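Putative isochorismatase (Streptomyces avermitilis, PDB 3KL2) probably acts as a hydrolase of the isochorismatase-like cysteine hydrolase family, although its substrate and exact reaction are unknown. Local coordinates at residues Met52-Met57 and Thr189-His194; Ala67-Gly72 and Ala120-Asp125; Glu129-Leu134 and Ala138-Asp143. All blocks are in the same frame, centred on the assembly; numbering follows the deposited sequence.

Contact 1 of 3, residues Met52-Met57 and Thr189-His194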
loop_
_atom_site.group_PDB
_atom_site.type_symbol
_atom_site.label_atom_id
_atom_site.label_comp_id
_atom_site.label_asym_id
_atom_site.label_seq_id
_atom_site.Cartn_x
_atom_site.Cartn_y
_atom_site.Cartn_z
ATOM N N MET A 52 0.508 -20.109 25.309
ATOM C CA MET A 52 1.586 -19.356 25.971
ATOM C C MET A 52 2.398 -20.306 26.881
ATOM O O MET A 52 3.618 -20.385 26.793
ATOM C CB MET A 52 1.018 -18.194 26.796
ATOM C CG MET A 52 0.638 -16.946 25.984
ATOM S SD MET A 52 -0.021 -15.624 27.025
ATOM C CE MET A 52 1.478 -15.369 27.984
ATOM N N GLN A 53 1.692 -21.039 27.740
ATOM C CA GLN A 53 2.317 -21.943 28.716
ATOM C C GLN A 53 3.100 -23.051 28.009
ATOM O O GLN A 53 4.258 -23.300 28.344
ATOM C CB GLN A 53 1.250 -22.530 29.652
ATOM C CG GLN A 53 1.775 -23.089 30.981
ATOM C CD GLN A 53 2.112 -24.595 30.953
ATOM O OE1 GLN A 53 1.600 -25.377 30.120
ATOM N NE2 GLN A 53 2.978 -25.008 31.884
ATOM N N HIS A 54 2.481 -23.690 27.020
ATOM C CA HIS A 54 3.151 -24.752 26.265
ATOM C C HIS A 54 4.472 -24.272 25.634
ATOM O O HIS A 54 5.495 -24.956 25.709
ATOM C CB HIS A 54 2.227 -25.349 25.189
ATOM C CG HIS A 54 2.778 -26.592 24.552
ATOM N ND1 HIS A 54 3.307 -26.611 23.272
ATOM C CD2 HIS A 54 2.894 -27.859 25.028
ATOM C CE1 HIS A 54 3.705 -27.839 22.982
ATOM N NE2 HIS A 54 3.475 -28.613 24.034
ATOM N N THR A 55 4.451 -23.088 25.035
ATOM C CA THR A 55 5.619 -22.604 24.307
ATOM C C THR A 55 6.657 -21.895 25.185
ATOM O O THR A 55 7.849 -21.878 24.858
ATOM C CB THR A 55 5.187 -21.662 23.197
ATOM O OG1 THR A 55 4.438 -20.579 23.768
ATOM C CG2 THR A 55 4.345 -22.435 22.171
ATOM N N GLY A 56 6.204 -21.337 26.300
ATOM C CA GLY A 56 7.032 -20.432 27.090
ATOM C C GLY A 56 7.417 -19.201 26.292
ATOM O O GLY A 56 8.524 -18.703 26.427
ATOM N N MET A 57 6.494 -18.716 25.463
ATOM C CA MET A 57 6.785 -17.631 24.530
ATOM C C MET A 57 7.196 -16.352 25.238
ATOM O O MET A 57 8.113 -15.654 24.767
ATOM C CB MET A 57 5.608 -17.345 23.576
ATOM C CG MET A 57 4.319 -16.874 24.249
ATOM S SD MET A 57 4.123 -15.096 24.371
ATOM C CE MET A 57 3.880 -14.645 22.629
ATOM N N THR A 189 -4.911 -19.153 19.839
ATOM C CA THR A 189 -5.999 -19.553 20.682
ATOM C C THR A 189 -6.140 -21.086 20.712
ATOM O O THR A 189 -6.965 -21.609 21.430
ATOM C CB THR A 189 -7.321 -18.888 20.205
ATOM O OG1 THR A 189 -7.550 -19.207 18.825
ATOM C CG2 THR A 189 -7.253 -17.378 20.349
ATOM N N SER A 190 -5.355 -21.797 19.909
ATOM C CA SER A 190 -5.420 -23.243 19.864
ATOM C C SER A 190 -4.056 -23.768 19.492
ATOM O O SER A 190 -3.404 -23.227 18.626
ATOM C CB SER A 190 -6.485 -23.730 18.864
ATOM O OG SER A 190 -6.023 -24.831 18.081
ATOM N N GLN A 191 -3.643 -24.828 20.167
ATOM C CA GLN A 191 -2.376 -25.489 19.876
ATOM C C GLN A 191 -2.412 -26.005 18.439
ATOM O O GLN A 191 -1.412 -25.891 17.715
ATOM C CB GLN A 191 -2.129 -26.663 20.858
ATOM C CG GLN A 191 -0.719 -27.257 20.802
ATOM C CD GLN A 191 0.351 -26.317 21.379
ATOM O OE1 GLN A 191 1.508 -26.264 20.899
ATOM N NE2 GLN A 191 -0.042 -25.549 22.394
ATOM N N GLU A 192 -3.568 -26.556 18.046
ATOM C CA GLU A 192 -3.745 -27.103 16.716
ATOM C C GLU A 192 -3.573 -25.966 15.673
ATOM O O GLU A 192 -2.747 -26.085 14.772
ATOM C CB GLU A 192 -5.094 -27.866 16.587
ATOM N N GLU A 193 -4.302 -24.860 15.836
ATOM C CA GLU A 193 -4.158 -23.681 14.942
ATOM C C GLU A 193 -2.709 -23.189 14.916
ATOM O O GLU A 193 -2.159 -22.888 13.857
ATOM C CB GLU A 193 -5.084 -22.528 15.358
ATOM C CG GLU A 193 -6.584 -22.863 15.335
ATOM C CD GLU A 193 -7.534 -21.633 15.566
ATOM O OE1 GLU A 193 -7.058 -20.464 15.692
ATOM O OE2 GLU A 193 -8.783 -21.878 15.607
ATOM N N HIS A 194 -2.092 -23.125 16.083
ATOM C CA HIS A 194 -0.697 -22.713 16.225
ATOM C C HIS A 194 0.288 -23.568 15.425
ATOM O O HIS A 194 1.069 -23.049 14.633
ATOM C CB HIS A 194 -0.358 -22.753 17.715
ATOM C CG HIS A 194 1.067 -22.452 18.042
ATOM N ND1 HIS A 194 1.540 -21.164 18.193
ATOM C CD2 HIS A 194 2.114 -23.277 18.297
ATOM C CE1 HIS A 194 2.822 -21.213 18.525
ATOM N NE2 HIS A 194 3.194 -22.481 18.595
#

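Contact 2 of 3, residues Ala67-Gly72 and Ala120-Asp125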
loop_
_atom_site.group_PDB
_atom_site.type_symbol
_atom_site.label_atom_id
_atom_site.label_comp_id
_atom_site.label_asym_id
_atom_site.label_seq_id
_atom_site.Cartn_x
_atom_site.Cartn_y
_atom_site.Cartn_z
ATOM N N ALA A 67 18.959 -9.991 24.195
ATOM C CA ALA A 67 20.080 -10.189 23.274
ATOM C C ALA A 67 20.086 -9.146 22.154
ATOM O O ALA A 67 21.143 -8.726 21.694
ATOM C CB ALA A 67 20.081 -11.576 22.703
ATOM N N ALA A 68 18.907 -8.734 21.730
ATOM C CA ALA A 68 18.760 -7.754 20.656
ATOM C C ALA A 68 19.380 -6.429 21.092
ATOM O O ALA A 68 20.252 -5.908 20.403
ATOM C CB ALA A 68 17.303 -7.579 20.286
ATOM N N ARG A 69 18.973 -5.911 22.245
ATOM C CA ARG A 69 19.587 -4.697 22.788
ATOM C C ARG A 69 21.120 -4.833 22.825
ATOM O O ARG A 69 21.825 -3.989 22.255
ATOM C CB ARG A 69 19.039 -4.346 24.187
ATOM C CG ARG A 69 17.512 -4.154 24.214
ATOM C CD ARG A 69 17.033 -3.091 25.220
ATOM N NE ARG A 69 15.641 -2.672 24.966
ATOM C CZ ARG A 69 14.563 -3.205 25.553
ATOM N NH1 ARG A 69 14.663 -4.199 26.448
ATOM N NH2 ARG A 69 13.360 -2.738 25.270
ATOM N N GLN A 70 21.624 -5.898 23.452
ATOM C CA GLN A 70 23.081 -6.114 23.538
ATOM C C GLN A 70 23.756 -5.939 22.171
ATOM O O GLN A 70 24.817 -5.359 22.102
ATOM C CB GLN A 70 23.451 -7.478 24.151
ATOM N N ALA A 71 23.135 -6.417 21.096
ATOM C CA ALA A 71 23.705 -6.278 19.747
ATOM C C ALA A 71 23.339 -4.958 19.034
ATOM O O ALA A 71 23.840 -4.705 17.948
ATOM C CB ALA A 71 23.306 -7.484 18.871
ATOM N N GLY A 72 22.476 -4.136 19.635
ATOM C CA GLY A 72 22.113 -2.834 19.075
ATOM C C GLY A 72 21.007 -2.897 18.040
ATOM O O GLY A 72 20.954 -2.050 17.147
ATOM N N ALA A 120 8.090 -3.802 28.762
ATOM C CA ALA A 120 7.811 -2.379 28.663
ATOM C C ALA A 120 8.892 -1.729 27.785
ATOM O O ALA A 120 10.094 -2.010 27.959
ATOM C CB ALA A 120 7.757 -1.726 30.029
ATOM N N PRO A 121 8.471 -0.870 26.843
ATOM C CA PRO A 121 9.406 -0.127 25.987
ATOM C C PRO A 121 10.390 0.702 26.808
ATOM O O PRO A 121 9.967 1.448 27.690
ATOM C CB PRO A 121 8.495 0.796 25.174
ATOM C CG PRO A 121 7.149 0.223 25.308
ATOM C CD PRO A 121 7.079 -0.459 26.615
ATOM N N VAL A 122 11.686 0.532 26.567
ATOM C CA VAL A 122 12.680 1.337 27.266
ATOM C C VAL A 122 13.454 2.145 26.268
ATOM O O VAL A 122 13.425 1.840 25.066
ATOM C CB VAL A 122 13.634 0.496 28.129
ATOM C CG1 VAL A 122 12.826 -0.257 29.159
ATOM C CG2 VAL A 122 14.497 -0.474 27.287
ATOM N N ASN A 123 14.113 3.183 26.781
ATOM C CA ASN A 123 14.953 4.117 26.004
ATOM C C ASN A 123 15.365 3.676 24.593
ATOM O O ASN A 123 16.223 2.777 24.404
ATOM C CB ASN A 123 16.225 4.480 26.821
ATOM N N GLY A 124 14.743 4.298 23.605
ATOM C CA GLY A 124 15.154 4.064 22.214
ATOM C C GLY A 124 14.322 3.059 21.423
ATOM O O GLY A 124 14.469 2.950 20.178
ATOM N N ASP A 125 13.504 2.283 22.141
ATOM C CA ASP A 125 12.553 1.391 21.510
ATOM C C ASP A 125 11.516 2.217 20.744
ATOM O O ASP A 125 11.042 3.253 21.237
ATOM C CB ASP A 125 11.791 0.607 22.551
ATOM C CG ASP A 125 12.602 -0.507 23.183
ATOM O OD1 ASP A 125 13.837 -0.652 22.951
ATOM O OD2 ASP A 125 11.950 -1.259 23.951
#

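Contact 3 of 3, residues Glu129-Leu134 and Ala138-Asp143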
loop_
_atom_site.group_PDB
_atom_site.type_symbol
_atom_site.label_atom_id
_atom_site.label_comp_id
_atom_site.label_asym_id
_atom_site.label_seq_id
_atom_site.Cartn_x
_atom_site.Cartn_y
_atom_site.Cartn_z
ATOM N N GLU A 129 2.714 2.998 15.559
ATOM C CA GLU A 129 1.406 3.581 15.785
ATOM C C GLU A 129 0.439 3.342 14.652
ATOM O O GLU A 129 0.827 3.232 13.492
ATOM C CB GLU A 129 1.521 5.098 15.901
ATOM C CG GLU A 129 2.470 5.630 16.998
ATOM C CD GLU A 129 2.803 7.137 16.808
ATOM O OE1 GLU A 129 3.628 7.646 17.590
ATOM O OE2 GLU A 129 2.252 7.821 15.888
ATOM N N GLY A 130 -0.833 3.357 14.979
ATOM C CA GLY A 130 -1.862 3.241 14.004
ATOM C C GLY A 130 -2.638 1.915 14.056
ATOM O O GLY A 130 -3.775 1.893 13.577
ATOM N N LYS A 131 -2.041 0.842 14.610
ATOM C CA LYS A 131 -2.600 -0.501 14.414
ATOM C C LYS A 131 -4.064 -0.597 14.811
ATOM O O LYS A 131 -4.407 -0.360 15.951
ATOM C CB LYS A 131 -1.854 -1.618 15.153
ATOM C CG LYS A 131 -2.225 -3.064 14.630
ATOM C CD LYS A 131 -1.160 -4.082 15.077
ATOM C CE LYS A 131 -1.209 -5.481 14.379
ATOM N NZ LYS A 131 -2.577 -6.103 14.332
ATOM N N ARG A 132 -4.889 -0.965 13.849
ATOM C CA ARG A 132 -6.308 -1.186 14.055
ATOM C C ARG A 132 -6.834 -2.498 13.472
ATOM O O ARG A 132 -7.934 -2.898 13.778
ATOM C CB ARG A 132 -7.085 -0.062 13.423
ATOM C CG ARG A 132 -6.948 1.245 14.144
ATOM C CD ARG A 132 -7.599 1.207 15.459
ATOM N NE ARG A 132 -7.700 2.521 16.041
ATOM C CZ ARG A 132 -6.694 3.188 16.605
ATOM N NH1 ARG A 132 -5.460 2.663 16.681
ATOM N NH2 ARG A 132 -6.942 4.388 17.119
ATOM N N GLY A 133 -6.039 -3.148 12.620
ATOM C CA GLY A 133 -6.421 -4.395 12.018
ATOM C C GLY A 133 -5.413 -5.396 12.449
ATOM O O GLY A 133 -4.795 -5.250 13.494
ATOM N N LEU A 134 -5.248 -6.429 11.636
ATOM C CA LEU A 134 -4.430 -7.570 11.999
ATOM C C LEU A 134 -3.059 -7.495 11.402
ATOM O O LEU A 134 -2.029 -7.802 12.059
ATOM C CB LEU A 134 -5.128 -8.852 11.545
ATOM C CG LEU A 134 -6.562 -9.124 12.076
ATOM C CD1 LEU A 134 -6.704 -8.839 13.606
ATOM C CD2 LEU A 134 -7.590 -8.385 11.284
ATOM N N ALA A 138 -0.735 -2.892 7.449
ATOM C CA ALA A 138 -1.945 -2.277 6.790
ATOM C C ALA A 138 -2.490 -0.984 7.429
ATOM O O ALA A 138 -3.235 -0.273 6.797
ATOM C CB ALA A 138 -3.106 -3.309 6.663
ATOM N N SER A 139 -2.243 -0.721 8.692
ATOM C CA SER A 139 -2.793 0.508 9.288
ATOM C C SER A 139 -1.790 1.276 10.186
ATOM O O SER A 139 -2.215 2.066 11.011
ATOM C CB SER A 139 -4.065 0.175 10.079
ATOM O OG SER A 139 -3.797 -0.827 11.055
ATOM N N THR A 140 -0.484 1.033 10.032
ATOM C CA THR A 140 0.522 1.676 10.816
ATOM C C THR A 140 1.656 2.300 9.993
ATOM O O THR A 140 1.682 2.203 8.774
ATOM C CB THR A 140 1.163 0.667 11.755
ATOM O OG1 THR A 140 2.142 -0.100 11.044
ATOM C CG2 THR A 140 0.123 -0.198 12.381
ATOM N N ASN A 141 2.614 2.911 10.720
ATOM C CA ASN A 141 3.865 3.459 10.186
ATOM C C ASN A 141 5.010 2.464 10.119
ATOM O O ASN A 141 6.173 2.851 9.964
ATOM C CB ASN A 141 4.323 4.688 10.986
ATOM C CG ASN A 141 4.468 4.434 12.502
ATOM O OD1 ASN A 141 4.270 3.341 12.980
ATOM N ND2 ASN A 141 4.788 5.471 13.238
ATOM N N LEU A 142 4.700 1.186 10.241
ATOM C CA LEU A 142 5.761 0.195 10.249
ATOM C C LEU A 142 6.609 0.199 8.993
ATOM O O LEU A 142 7.855 0.233 9.098
ATOM C CB LEU A 142 5.210 -1.213 10.445
ATOM C CG LEU A 142 6.315 -2.305 10.510
ATOM C CD1 LEU A 142 7.220 -2.048 11.670
ATOM C CD2 LEU A 142 5.728 -3.740 10.591
ATOM N N ASP A 143 5.968 0.095 7.826
ATOM C CA ASP A 143 6.693 0.083 6.557
ATOM C C ASP A 143 7.546 1.338 6.371
ATOM O O ASP A 143 8.749 1.242 6.021
ATOM C CB ASP A 143 5.738 0.047 5.385
ATOM C CG ASP A 143 6.369 -0.533 4.136
ATOM O OD1 ASP A 143 7.486 -1.096 4.198
ATOM O OD2 ASP A 143 5.683 -0.506 3.109
#

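Contact 1 of 3, residues Met52-Met57 and Thr189-His194
Gln191 and His194, one turn apart on helix 191-205, meet His54 and Thr55 at the C-terminal end of helix 45-55. In the second segment the helix is opened by Ser190, whose OG accepts the N-H of Glu193 at 2.8 Å and nearly straight, a textbook N-cap. Gln191 follows in the first turn. Its side chain leaves with CG anti to the backbone N (chi1 -169°), then bends so that the terminal amide arrives beside the imidazole of His54, the two planes 70° apart. At His194 the contact is van der Waals: the Thr55 methyl, CG2, lies 3.8 Å from NE2 of the His194 ring. The hydroxyl of Thr55 is engaged elsewhere, bonding back to the carbonyl of Val51 in its own helix, while His194 ND1 bonds to Thr161. The pair thus illustrates how two helices distant in sequence can be joined by few side chains. His194 also touches Val51 of helix 45-55 and Val186 of strand 178-187, so the contact lies between two helices beside the parallel sheet of the α/β isochorismatase fold.

Contact 2 of 3, residues Ala67-Gly72 and Ala120-Asp125
Arg69 sends its CG away from the carbonyl carbon and beside the backbone N (chi1 -58°), and after a bend at chi2 the chain carries the guanidinium across to Asp125. The aspartate uses the same kind of first torsion (chi1 -75°), which turns its carboxylate to meet the arginine. The two flat groups are nearly coplanar, 9° apart, with the carboxylate at the guanidinium edge: NH2 of Arg69 faces OD2 of Asp125, and NE of Arg69 makes a weak bond to OD1 of Asp125 at 3.4 Å. The salt bridge is modelled with a doubtful 2.4 Å between Arg69 NH2 and Asp125 OD2. Over one face of the guanidinium, toward its rim, lies the Val122 methyl, CG2 being 3.2 Å from Arg69 CZ, a close approach. The salt bridge ties helix 57-71, ended by a Schellman motif at Gly72, to the loop leading into the edge strand 126-127 of the parallel sheet. Val122 to Asp125 form a type II β turn, closed by Asp125 N to Val122 O at 3.0 Å, and Gly124 has the positive phi such a turn needs. Asp125 OD2 also accepts Val122 N at 3.2 Å, from above the carboxylate plane, and bonds to His77 NE2 on the neighbouring strand 75-78. With an alanine in place of Asp125, the Arg69 guanidinium would probably lose its counter-charge, and Val122 N and His77 an acceptor. No other subunit of the assembly touches these two segments.

Contact 3 of 3, residues Glu129-Leu134 and Ala138-Asp143
The loop that follows strand 126-127 carries Lys131, whose NZ forms a salt bridge with Glu32 and whose side chain touches Cys164, an arrangement consistent with the acid-lysine-cysteine catalytic triad of this family; across the contact, Thr140 packs against Lys131. The touching parts, 129-133 and 139-141, run roughly antiparallel, 156° apart. At one end Glu129 N donates to Asn141 OD1 at 3.0 Å, approaching from above the amide plane, and Asn141 N returns a weak bond of 3.3 Å to Glu129 O. At the other end Ser139 OG accepts Arg132 N at 3.0 Å; chi1 of 56° sets this hydroxyl between its backbone N and carbonyl carbon, facing the loop. Between them the Thr140 methyl CG2 lies 3.7 Å from Lys131 CB, while Thr140 OG1 forms an ST turn by accepting Leu142 N at 3.0 Å and bonds to Thr136 O. Gly130 passes so near that a side chain there would strike Ser139 O. Its carbonyl accepts from Asn141 ND2 of the third subunit; Glu129 pairs with Arg132 and Lys108 of that subunit, and Arg132 with its Glu129 and with Glu88 of the same chain. Beyond Glu32, Lys131 NZ donates to Leu134 O at 2.9 Å. The chemistry suggests a second shell in which Ser139 and Asn141 side chains take up backbone N-H groups and probably help hold the loop that carries Lys131.

The three contacts sit apart in one α/β domain. Contacts 2 and 3 follow each other along the chain: segment 120-125 leads into the edge strand 126-127 and the loop with segment 129-134 comes after it, so this strand joins a surface salt bridge to the buried loop of the probable active site, with contact centres about 21 Å apart. Contact 1 brackets both in sequence and lies on the opposite side of the chain's centre from contact 3, about 25 Å between centres and about 11 Å between nearest atoms. Contacts 1 and 2 have centres about 26 Å apart, but helices 45-55 and 57-71 are consecutive. Contacts 1 and 3 both reach the second subunit, and contact 3 also meets the third.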